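Local coordinates for protein thiol peroxidase (Mycobacterium tuberculosis, PDB 1XVQ) that probably reduces hydrogen peroxide and organic hydroperoxides to water and alcohols with thioredoxin as reductant, protecting the cell against oxidative stress, at residues L49-S54 and Y115-A120; Y143-L146 and A151-P154; S22-F27 and V133-D138; G35-D40 and M102-F107; D109-D114 and G126-A131. All blocks are in the same frame, centred on the assembly; numbering follows the deposited sequence.

Interaction 1. Residues L49-S54 and Y115-A120; sequences LNIFPS and YGVTIA
L49 meets Y115 through a single methyl: CD1 comes to 3.6 Å from Y115 CE2, with Y115 CZ next at 4.0 Å. The methyl approaches the ring obliquely, and the two side chains cross at about a right angle. In L49, CG is anti to the carbonyl carbon (chi1 -57°), and the extended second torsion carries CD1 forward from strand 47-51; in Y115, the ring likewise stands beside the backbone N (chi1 -83°). Two residues further along the strand, I51 points the same way, and its CD1 reaches V117 CG1 at 4.3 Å, a looser contact. The backbones stay well apart, the nearest CA pair, I51 CA and V117 CA, being 8.5 Å from each other, so side chains alone bridge the gap. Between Y115 and V117, G116 closes helix 111-114 in a Schellman motif with positive phi (62°), and the chain leaves the helix there, with Y115 and V117 both directed toward the strand. F111, stacked on Y115 and also touching L49, I51 and V117, joins the two contacts, while Y115 OH is satisfied by P25 O. The four touching residues are buried. This is one face of the central sheet of a thioredoxin fold, covered by apolar side chains, on an interior strand that leads toward the predicted peroxidatic cysteine, C60.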
# COMPACT_ATOMS: atom_id res chain seq x y z
N LEU A 49 2.62 -3.74 -2.64
CA LEU A 49 1.47 -3.08 -2.03
C LEU A 49 1.90 -1.62 -1.90
O LEU A 49 2.77 -1.29 -1.08
CB LEU A 49 1.17 -3.64 -0.64
CG LEU A 49 0.92 -5.15 -0.60
CD1 LEU A 49 0.81 -5.59 0.88
CD2 LEU A 49 -0.36 -5.47 -1.38
N ASN A 50 1.27 -0.76 -2.70
CA ASN A 50 1.60 0.67 -2.75
C ASN A 50 0.40 1.24 -2.02
O ASN A 50 -0.69 1.32 -2.53
CB ASN A 50 1.63 1.10 -4.22
CG ASN A 50 2.52 2.29 -4.47
OD1 ASN A 50 2.69 2.69 -5.63
ND2 ASN A 50 3.10 2.85 -3.42
N ILE A 51 0.65 1.62 -0.78
CA ILE A 51 -0.41 2.06 0.12
C ILE A 51 -0.53 3.55 0.29
O ILE A 51 0.48 4.23 0.57
CB ILE A 51 -0.15 1.42 1.48
CG1 ILE A 51 0.02 -0.09 1.29
CG2 ILE A 51 -1.35 1.73 2.46
CD1 ILE A 51 0.71 -0.79 2.50
N PHE A 52 -1.75 4.05 0.15
CA PHE A 52 -2.00 5.50 0.23
C PHE A 52 -3.17 5.95 1.11
O PHE A 52 -4.17 5.24 1.28
CB PHE A 52 -2.36 6.06 -1.14
CG PHE A 52 -1.35 5.78 -2.22
CD1 PHE A 52 -0.49 6.78 -2.66
CD2 PHE A 52 -1.28 4.52 -2.81
CE1 PHE A 52 0.42 6.54 -3.70
CE2 PHE A 52 -0.38 4.26 -3.85
CZ PHE A 52 0.48 5.28 -4.29
N PRO A 53 -3.08 7.17 1.66
CA PRO A 53 -4.18 7.68 2.48
C PRO A 53 -5.37 7.82 1.53
O PRO A 53 -6.51 7.57 1.90
CB PRO A 53 -3.66 9.02 2.97
CG PRO A 53 -2.16 8.77 3.12
CD PRO A 53 -1.81 7.91 1.92
N SER A 54 -5.09 8.22 0.29
CA SER A 54 -6.15 8.30 -0.70
C SER A 54 -5.56 8.36 -2.11
O SER A 54 -4.49 8.96 -2.32
CB SER A 54 -7.04 9.53 -0.46
OG SER A 54 -8.06 9.58 -1.45
N TYR A 115 -1.63 -5.01 8.65
CA TYR A 115 -0.37 -4.53 8.14
C TYR A 115 0.21 -3.37 8.95
O TYR A 115 1.27 -2.84 8.60
CB TYR A 115 -0.50 -4.14 6.66
CG TYR A 115 -0.36 -5.35 5.75
CD1 TYR A 115 -1.35 -6.33 5.68
CD2 TYR A 115 0.82 -5.56 5.03
CE1 TYR A 115 -1.16 -7.49 4.92
CE2 TYR A 115 1.03 -6.72 4.28
CZ TYR A 115 0.03 -7.67 4.23
OH TYR A 115 0.24 -8.84 3.49
N GLY A 116 -0.49 -3.00 10.02
CA GLY A 116 -0.03 -1.92 10.89
C GLY A 116 0.09 -0.56 10.21
O GLY A 116 0.95 0.24 10.58
N VAL A 117 -0.76 -0.28 9.23
CA VAL A 117 -0.66 1.00 8.53
C VAL A 117 -1.82 1.97 8.72
O VAL A 117 -1.76 3.10 8.27
CB VAL A 117 -0.44 0.83 6.98
CG1 VAL A 117 0.96 0.30 6.69
CG2 VAL A 117 -1.51 -0.13 6.41
N THR A 118 -2.87 1.57 9.42
CA THR A 118 -3.99 2.49 9.63
C THR A 118 -3.50 3.65 10.49
O THR A 118 -2.83 3.42 11.49
CB THR A 118 -5.16 1.79 10.35
OG1 THR A 118 -5.60 0.70 9.56
CG2 THR A 118 -6.36 2.75 10.55
N ILE A 119 -3.79 4.88 10.07
CA ILE A 119 -3.39 6.08 10.84
C ILE A 119 -4.24 6.15 12.11
O ILE A 119 -5.45 6.04 12.05
CB ILE A 119 -3.58 7.35 9.99
CG1 ILE A 119 -2.61 7.32 8.80
CG2 ILE A 119 -3.37 8.61 10.88
CD1 ILE A 119 -3.01 8.25 7.66
N ALA A 120 -3.59 6.35 13.27
CA ALA A 120 -4.29 6.31 14.56
C ALA A 120 -4.89 7.60 15.08
O ALA A 120 -5.82 7.57 15.90
CB ALA A 120 -3.33 5.72 15.64

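Interaction 2. Residues Y143-L146 and A151-P154; sequences YTEL and AQEP
With CG opposite the backbone N (chi1 -177°) and CD continuing the extension (chi2 -166°), E145 carries its carboxylate off strand 141-146 to P154. There OE1 approaches the backbone of P154 closely, 3.4 Å from its CA and 3.5 Å from its C, and it lies 3.6 Å from P154 CB on the ring. These are polar-to-carbon contacts and not hydrogen bonds; the polar partner of OE1 is N155 N, just beyond the segment. Q152 extends its own chain toward the same carboxylate until its amide turns at chi3 (-55°), yet Q152 NE2 stays 4.3 Å from E145 OE2, too far for a direct bond. One water fills the interval. It donates to E145 OE2 at 2.7 Å and accepts from Q152 NE2 at 3.0 Å, and so links the two side chains indirectly. In the thioredoxin fold the last strand of the sheet is followed by a C-terminal helix, and here the strand is 141-146, the helix 156-165, and A151-P154 belongs to the connection between them. E145 thus divides its two oxygens, OE1 serving the backbone just ahead of that helix and OE2 the water. Because OE1 accepts from N155 N, right before helix 156-165, the helix end would probably favour the charged form of the carboxylate. The buried P154 packs further on R130 and I132, the latter on strand 131-135, whereas the Q152 side chain lies about 6 Å from a bound yttrium ion.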
# COMPACT_ATOMS: atom_id res chain seq x y z
N TYR A 143 10.41 -6.41 1.90
CA TYR A 143 10.80 -5.03 2.19
C TYR A 143 9.61 -4.22 2.68
O TYR A 143 8.51 -4.41 2.19
CB TYR A 143 11.35 -4.37 0.92
CG TYR A 143 11.56 -2.86 1.01
CD1 TYR A 143 10.52 -1.98 0.73
CD2 TYR A 143 12.80 -2.34 1.36
CE1 TYR A 143 10.71 -0.60 0.81
CE2 TYR A 143 13.01 -0.97 1.44
CZ TYR A 143 11.97 -0.11 1.16
OH TYR A 143 12.18 1.24 1.25
N THR A 144 9.86 -3.32 3.63
CA THR A 144 8.80 -2.44 4.09
C THR A 144 9.32 -1.04 4.34
O THR A 144 10.51 -0.83 4.60
CB THR A 144 8.15 -2.90 5.43
OG1 THR A 144 9.11 -2.79 6.50
CG2 THR A 144 7.64 -4.30 5.34
N GLU A 145 8.44 -0.07 4.16
CA GLU A 145 8.75 1.31 4.50
C GLU A 145 7.47 2.00 4.88
O GLU A 145 6.55 2.10 4.07
CB GLU A 145 9.38 2.12 3.36
CG GLU A 145 9.72 3.54 3.89
CD GLU A 145 10.05 4.57 2.83
OE1 GLU A 145 9.83 4.32 1.63
OE2 GLU A 145 10.51 5.67 3.23
N LEU A 146 7.40 2.46 6.12
CA LEU A 146 6.23 3.24 6.55
C LEU A 146 6.84 4.63 6.53
O LEU A 146 7.71 4.92 7.36
CB LEU A 146 5.83 2.88 7.98
CG LEU A 146 4.90 3.94 8.63
CD1 LEU A 146 3.56 3.97 7.89
CD2 LEU A 146 4.69 3.61 10.11
N ALA A 151 5.13 14.80 4.68
CA ALA A 151 5.56 15.28 3.37
C ALA A 151 6.85 14.64 2.85
O ALA A 151 7.61 15.27 2.12
CB ALA A 151 5.71 16.80 3.40
N GLN A 152 7.08 13.39 3.22
CA GLN A 152 8.29 12.70 2.78
C GLN A 152 7.93 11.74 1.64
O GLN A 152 6.89 11.08 1.68
CB GLN A 152 8.91 11.95 3.95
CG GLN A 152 10.30 11.41 3.69
CD GLN A 152 10.92 10.78 4.92
OE1 GLN A 152 11.00 11.41 5.98
NE2 GLN A 152 11.35 9.53 4.80
N GLU A 153 8.78 11.68 0.62
CA GLU A 153 8.52 10.79 -0.51
C GLU A 153 9.10 9.41 -0.18
O GLU A 153 10.18 9.30 0.40
CB GLU A 153 9.15 11.36 -1.78
CG GLU A 153 8.27 11.25 -3.01
CD GLU A 153 9.06 11.42 -4.30
OE1 GLU A 153 10.04 10.67 -4.49
OE2 GLU A 153 8.70 12.29 -5.12
N PRO A 154 8.41 8.33 -0.57
CA PRO A 154 8.92 6.99 -0.27
C PRO A 154 10.25 6.71 -0.95
O PRO A 154 10.57 7.30 -1.98
CB PRO A 154 7.82 6.08 -0.82
CG PRO A 154 6.60 6.99 -0.92
CD PRO A 154 7.23 8.23 -1.45
O HOH W 1 11.28 8.07 2.21

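Interaction 3. Residues S22-F27 and V133-D138; sequences SPAPAF and VVIGAD
A24 and I135 make the main apolar contact, and the evidence lies in how evenly one methyl meets three atoms. A24 CB lies 3.7 Å from I135 CD1, 3.8 Å from I135 CG1 and 3.9 Å from I135 CG2, so it settles into the fork of the branched side chain instead of touching one tip. The first torsion (chi1 -57°) turns that fork toward A24, with CG1 opposite the carbonyl carbon and CG2 opposite the backbone N; an extended second torsion then pushes CD1 onward to F27. The second apolar contact is more distant: I135 CD1 stands 4.3 Å from F27 CE2, at the edge of the ring and near its plane. Y115, which touches A24, F27 and I135, fills in around the same cluster, and L49 adds a further contact to I135 from the neighbouring strand.

The polar interactions are made with residues outside the two segments: backbone bonds tie S22 to V141 and A24 to G139, while F27 pairs with S39, just after strand 36-38, and D138 OD1 accepts from N140 N in the turn between strands 131-135 and 141-146. Backbone torsions from P23 through A26 are close to those of polyproline II, which suits a segment laid out straight past the hairpin's turn. The arrangement is that of an extended entry segment lying against the end of a beta-hairpin: it joins the chain leading into strand 28-30 to the antiparallel pair 131-135 and 141-146 of the thioredoxin fold's mixed sheet.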
# COMPACT_ATOMS: atom_id res chain seq x y z
N SER A 22 9.40 -12.74 7.08
CA SER A 22 8.28 -13.56 7.55
C SER A 22 7.16 -13.58 6.53
O SER A 22 7.08 -12.69 5.66
CB SER A 22 7.73 -12.99 8.87
OG SER A 22 7.11 -11.73 8.67
N PRO A 23 6.27 -14.59 6.60
CA PRO A 23 5.15 -14.70 5.66
C PRO A 23 4.27 -13.45 5.73
O PRO A 23 3.93 -12.94 6.81
CB PRO A 23 4.39 -15.93 6.15
CG PRO A 23 5.45 -16.75 6.86
CD PRO A 23 6.25 -15.69 7.58
N ALA A 24 3.90 -12.95 4.56
CA ALA A 24 3.07 -11.76 4.54
C ALA A 24 1.70 -12.11 5.09
O ALA A 24 1.12 -13.17 4.79
CB ALA A 24 2.96 -11.23 3.13
N PRO A 25 1.14 -11.22 5.92
CA PRO A 25 -0.19 -11.48 6.48
C PRO A 25 -1.21 -11.67 5.35
O PRO A 25 -1.17 -11.01 4.31
CB PRO A 25 -0.48 -10.21 7.31
CG PRO A 25 0.89 -9.74 7.71
CD PRO A 25 1.70 -9.95 6.41
N ALA A 26 -2.15 -12.59 5.55
CA ALA A 26 -3.16 -12.80 4.56
C ALA A 26 -4.02 -11.54 4.42
O ALA A 26 -4.09 -10.74 5.34
CB ALA A 26 -4.07 -13.97 4.97
N PHE A 27 -4.62 -11.35 3.27
CA PHE A 27 -5.56 -10.23 3.16
C PHE A 27 -6.68 -10.55 2.21
O PHE A 27 -6.56 -11.43 1.34
CB PHE A 27 -4.85 -8.92 2.73
CG PHE A 27 -4.12 -9.03 1.43
CD1 PHE A 27 -4.80 -9.01 0.22
CD2 PHE A 27 -2.73 -9.15 1.42
CE1 PHE A 27 -4.11 -9.09 -1.00
CE2 PHE A 27 -2.04 -9.22 0.21
CZ PHE A 27 -2.72 -9.19 -0.99
N VAL A 133 4.96 -2.05 0.85
CA VAL A 133 5.30 -3.38 1.33
C VAL A 133 5.51 -4.23 0.10
O VAL A 133 4.67 -4.26 -0.77
CB VAL A 133 4.17 -4.00 2.20
CG1 VAL A 133 4.50 -5.48 2.49
CG2 VAL A 133 4.03 -3.22 3.49
N VAL A 134 6.66 -4.91 0.04
CA VAL A 134 6.95 -5.80 -1.08
C VAL A 134 6.90 -7.22 -0.57
O VAL A 134 7.51 -7.56 0.46
CB VAL A 134 8.35 -5.53 -1.70
CG1 VAL A 134 8.65 -6.59 -2.80
CG2 VAL A 134 8.39 -4.12 -2.29
N ILE A 135 6.11 -8.04 -1.26
CA ILE A 135 5.98 -9.46 -0.92
C ILE A 135 6.70 -10.24 -2.01
O ILE A 135 6.41 -10.07 -3.20
CB ILE A 135 4.50 -9.89 -0.86
CG1 ILE A 135 3.75 -9.02 0.15
CG2 ILE A 135 4.42 -11.38 -0.44
CD1 ILE A 135 2.23 -9.21 0.12
N GLY A 136 7.66 -11.06 -1.61
CA GLY A 136 8.42 -11.84 -2.57
C GLY A 136 7.57 -12.94 -3.19
O GLY A 136 6.52 -13.30 -2.64
N ALA A 137 8.02 -13.49 -4.31
CA ALA A 137 7.27 -14.57 -4.97
C ALA A 137 7.12 -15.74 -4.03
O ALA A 137 6.21 -16.56 -4.18
CB ALA A 137 7.99 -15.01 -6.25
N ASP A 138 8.02 -15.85 -3.06
CA ASP A 138 7.96 -16.96 -2.12
C ASP A 138 6.95 -16.75 -1.00
O ASP A 138 6.80 -17.60 -0.13
CB ASP A 138 9.33 -17.23 -1.51
CG ASP A 138 9.89 -16.05 -0.73
OD1 ASP A 138 9.19 -15.02 -0.59
OD2 ASP A 138 11.04 -16.17 -0.26

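Interaction 4. Residues G35-D40 and M102-F107; sequences GVISSD and MPASAF
I37 CD1 and M102 CE stand only 3.4 Å apart, tighter than carbons normally pack, and the two side chains reach this point tip to tip. M102 gets there by a bend: CG sits between the backbone N and the carbonyl carbon (chi1 65°), the chain runs straight through CG and SD, and then chi3 (-67°) folds CE toward the isoleucine. I37 needs no such bend, its CG1 and CD1 extending directly from the strand. I37 CD1 also lies 3.8 Å from A104 CB and 3.9 Å from P103 O. All the cross-segment contacts of I37 therefore pass through CD1, and the nearest CA pair, I37 CA and A104 CA, is 7.2 Å apart. Beyond the contact, segment 102-107 turns tightly: S105 OG accepts from F107 N at 3.2 Å with an angle of 159°, an ST turn, and the same oxygen, also bonded to D84 O, lies in the plane of the F107 ring at its edge. Strand 36-38 pairs antiparallel with strand 28-30 in a beta-hairpin, I37 bonding by its backbone to L29, on which A104 also packs. Backbone bonds link M102 to V78, in strand 77-78 of the main sheet, and S105 to T30 of the hairpin. Helix 86-89 meets segment 102-107 through P103 and S105, so the loop fills the ground between hairpin, short helix and sheet.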
# COMPACT_ATOMS: atom_id res chain seq x y z
N GLY A 35 -15.86 -7.66 -5.75
CA GLY A 35 -15.49 -9.02 -5.45
C GLY A 35 -14.31 -8.95 -4.50
O GLY A 35 -13.95 -7.86 -4.04
N VAL A 36 -13.70 -10.09 -4.19
CA VAL A 36 -12.57 -10.07 -3.27
C VAL A 36 -11.24 -10.18 -3.98
O VAL A 36 -11.12 -10.85 -5.01
CB VAL A 36 -12.69 -11.20 -2.23
CG1 VAL A 36 -11.48 -11.19 -1.28
CG2 VAL A 36 -13.97 -11.04 -1.44
N ILE A 37 -10.24 -9.49 -3.46
CA ILE A 37 -8.89 -9.57 -3.99
C ILE A 37 -8.20 -10.22 -2.82
O ILE A 37 -7.93 -9.58 -1.80
CB ILE A 37 -8.32 -8.18 -4.30
CG1 ILE A 37 -9.10 -7.55 -5.46
CG2 ILE A 37 -6.82 -8.27 -4.63
CD1 ILE A 37 -8.56 -6.19 -5.91
N SER A 38 -7.98 -11.53 -2.94
CA SER A 38 -7.39 -12.36 -1.89
C SER A 38 -5.90 -12.56 -2.07
O SER A 38 -5.43 -12.69 -3.20
CB SER A 38 -8.10 -13.73 -1.89
OG SER A 38 -7.55 -14.60 -0.92
N SER A 39 -5.16 -12.60 -0.97
CA SER A 39 -3.72 -12.77 -1.08
C SER A 39 -3.39 -14.14 -1.67
O SER A 39 -2.33 -14.33 -2.25
CB SER A 39 -3.07 -12.59 0.30
OG SER A 39 -3.72 -13.34 1.28
N ASP A 40 -4.31 -15.09 -1.55
CA ASP A 40 -4.06 -16.41 -2.11
C ASP A 40 -3.99 -16.35 -3.63
O ASP A 40 -3.34 -17.18 -4.26
CB ASP A 40 -5.14 -17.38 -1.65
CG ASP A 40 -5.10 -17.61 -0.15
OD1 ASP A 40 -6.14 -18.04 0.40
OD2 ASP A 40 -4.04 -17.38 0.47
N MET A 102 -3.38 -2.68 -10.36
CA MET A 102 -4.78 -2.44 -10.07
C MET A 102 -5.03 -1.91 -8.68
O MET A 102 -4.27 -2.18 -7.77
CB MET A 102 -5.59 -3.72 -10.26
CG MET A 102 -5.22 -4.82 -9.29
SD MET A 102 -6.13 -6.33 -9.63
CE MET A 102 -7.82 -5.81 -9.22
N PRO A 103 -6.11 -1.14 -8.50
CA PRO A 103 -6.47 -0.58 -7.20
C PRO A 103 -7.20 -1.61 -6.36
O PRO A 103 -7.88 -2.50 -6.90
CB PRO A 103 -7.39 0.58 -7.56
CG PRO A 103 -8.17 -0.01 -8.72
CD PRO A 103 -7.06 -0.68 -9.54
N ALA A 104 -7.08 -1.52 -5.04
CA ALA A 104 -7.78 -2.44 -4.16
C ALA A 104 -8.15 -1.60 -2.95
O ALA A 104 -7.34 -0.83 -2.45
CB ALA A 104 -6.89 -3.58 -3.75
N SER A 105 -9.38 -1.77 -2.48
CA SER A 105 -9.90 -1.00 -1.36
C SER A 105 -9.98 -1.81 -0.07
O SER A 105 -10.43 -2.96 -0.07
CB SER A 105 -11.30 -0.49 -1.73
OG SER A 105 -11.96 0.07 -0.61
N ALA A 106 -9.56 -1.19 1.04
CA ALA A 106 -9.60 -1.81 2.37
C ALA A 106 -10.82 -1.34 3.17
O ALA A 106 -10.83 -1.49 4.38
CB ALA A 106 -8.32 -1.42 3.17
N PHE A 107 -11.84 -0.81 2.50
CA PHE A 107 -12.97 -0.24 3.24
C PHE A 107 -13.74 -1.21 4.14
O PHE A 107 -14.30 -0.79 5.15
CB PHE A 107 -13.93 0.49 2.27
CG PHE A 107 -15.03 -0.37 1.71
CD1 PHE A 107 -16.27 -0.43 2.35
CD2 PHE A 107 -14.85 -1.07 0.53
CE1 PHE A 107 -17.32 -1.19 1.81
CE2 PHE A 107 -15.90 -1.83 -0.03
CZ PHE A 107 -17.13 -1.88 0.62

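Interaction 5. Residues D109-D114 and G126-A131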
# COMPACT_ATOMS: atom_id res chain seq x y z
N ASP A 109 -12.33 -4.53 5.27
CA ASP A 109 -11.53 -5.65 5.71
C ASP A 109 -10.45 -5.11 6.64
O ASP A 109 -10.29 -3.88 6.80
CB ASP A 109 -10.92 -6.43 4.53
CG ASP A 109 -9.87 -5.64 3.80
OD1 ASP A 109 -10.23 -4.87 2.88
OD2 ASP A 109 -8.70 -5.79 4.16
N SER A 110 -9.72 -6.04 7.24
CA SER A 110 -8.71 -5.73 8.25
C SER A 110 -7.30 -5.41 7.78
O SER A 110 -6.41 -5.26 8.60
CB SER A 110 -8.68 -6.89 9.26
OG SER A 110 -8.27 -8.08 8.59
N PHE A 111 -7.12 -5.23 6.47
CA PHE A 111 -5.80 -4.94 5.93
C PHE A 111 -5.01 -3.87 6.70
O PHE A 111 -3.86 -4.09 7.06
CB PHE A 111 -5.91 -4.50 4.45
CG PHE A 111 -4.57 -4.16 3.82
CD1 PHE A 111 -4.03 -2.86 3.93
CD2 PHE A 111 -3.84 -5.14 3.16
CE1 PHE A 111 -2.78 -2.55 3.38
CE2 PHE A 111 -2.58 -4.84 2.61
CZ PHE A 111 -2.04 -3.54 2.72
N GLY A 112 -5.63 -2.72 6.97
CA GLY A 112 -4.91 -1.66 7.67
C GLY A 112 -4.37 -2.02 9.05
O GLY A 112 -3.28 -1.58 9.42
N GLU A 113 -5.11 -2.83 9.80
CA GLU A 113 -4.67 -3.25 11.13
C GLU A 113 -3.68 -4.40 11.05
O GLU A 113 -2.68 -4.43 11.80
CB GLU A 113 -5.88 -3.65 11.98
CG GLU A 113 -6.87 -2.48 12.24
CD GLU A 113 -7.58 -1.93 10.99
OE1 GLU A 113 -7.64 -0.68 10.84
OE2 GLU A 113 -8.12 -2.71 10.18
N ASP A 114 -3.94 -5.33 10.14
CA ASP A 114 -3.05 -6.49 9.97
C ASP A 114 -1.68 -6.08 9.46
O ASP A 114 -0.68 -6.73 9.81
CB ASP A 114 -3.66 -7.51 9.01
CG ASP A 114 -4.99 -8.04 9.51
OD1 ASP A 114 -5.25 -7.97 10.75
OD2 ASP A 114 -5.76 -8.53 8.67
N GLY A 126 -7.89 6.60 10.61
CA GLY A 126 -8.70 5.64 9.89
C GLY A 126 -8.31 5.39 8.43
O GLY A 126 -8.75 4.40 7.88
N LEU A 127 -7.57 6.32 7.82
CA LEU A 127 -7.08 6.13 6.44
C LEU A 127 -5.76 5.39 6.59
O LEU A 127 -5.23 5.30 7.69
CB LEU A 127 -6.82 7.48 5.74
CG LEU A 127 -8.07 8.36 5.63
CD1 LEU A 127 -7.71 9.70 5.02
CD2 LEU A 127 -9.11 7.65 4.77
N LEU A 128 -5.23 4.83 5.50
CA LEU A 128 -3.96 4.11 5.57
C LEU A 128 -2.81 5.07 5.33
O LEU A 128 -2.90 5.92 4.46
CB LEU A 128 -3.90 3.06 4.46
CG LEU A 128 -5.13 2.16 4.44
CD1 LEU A 128 -4.83 1.03 3.43
CD2 LEU A 128 -5.43 1.56 5.86
N ALA A 129 -1.74 4.92 6.10
CA ALA A 129 -0.58 5.81 5.92
C ALA A 129 0.19 5.47 4.65
O ALA A 129 0.16 4.32 4.16
CB ALA A 129 0.36 5.69 7.11
N ARG A 130 0.90 6.47 4.10
CA ARG A 130 1.72 6.23 2.90
C ARG A 130 2.78 5.17 3.28
O ARG A 130 3.56 5.34 4.23
CB ARG A 130 2.42 7.50 2.46
CG ARG A 130 3.15 7.30 1.11
CD ARG A 130 2.17 7.23 -0.07
NE ARG A 130 2.87 7.00 -1.35
CZ ARG A 130 3.08 5.81 -1.90
NH1 ARG A 130 2.64 4.68 -1.31
NH2 ARG A 130 3.74 5.73 -3.05
N ALA A 131 2.82 4.08 2.54
CA ALA A 131 3.73 3.00 2.87
C ALA A 131 3.91 2.09 1.68
O ALA A 131 3.11 2.09 0.75
CB ALA A 131 3.15 2.20 4.03
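The F111 ring receives L128 obliquely: L128 CD1 lies 4.0 Å from F111 CD1 and 4.1 Å from F111 CE1, with the two side chains crossing at roughly a right angle. Y115 stacks on the same ring. Two carboxylates, the other flat groups here, are both met from above their planes: D109 OD2 accepts from F111 N at 2.9 Å, 38° out of plane, and D114 OD2 from S110 OG at 2.6 Å, 35° out of plane. The D109 bond makes an Asx turn at the start of helix 111-114; S110 holds the N-cap position, although its hydroxyl goes to D114 and makes no capping bond. D114 is also held by its backbone, D114 N donating to S110 O at 2.9 Å. The F111 side chain swings round to L128 because its CG lies opposite the backbone N (chi1 179°). L128 uses its second branch as well, CD2 resting 3.7 Å from G112 CA, where the glycine has no side chain to hold the leucine off. The residues that touch are buried, and the contact closes a short excursion of the chain. L128 and F111 also both pack on I51, and F111 on L49. A short helix and the loop after it thus share one apolar cover over strand 47-51, an interior strand of the thioredoxin fold's sheet.

From the N terminus, interaction 3 opens first, and its closure at 133-138 encloses three others. Within it, interaction 4 ties hairpin strand 36-38 to the loop at 102-107. Interaction 1 starts on strand 47-51 before interaction 4 has closed and ends after it, so the two cross. Interaction 5 opens only after interaction 4 has closed, crosses interaction 1 and closes where strand 131-135 begins; the centres of interactions 1 and 5 are about 4 Å apart. Interaction 2 follows separately, closing the short connection after strand 141-146. Interactions 1, 2 and 3 reach the same mixed sheet; interactions 4 and 5 bring in the hairpin and helix 111-114.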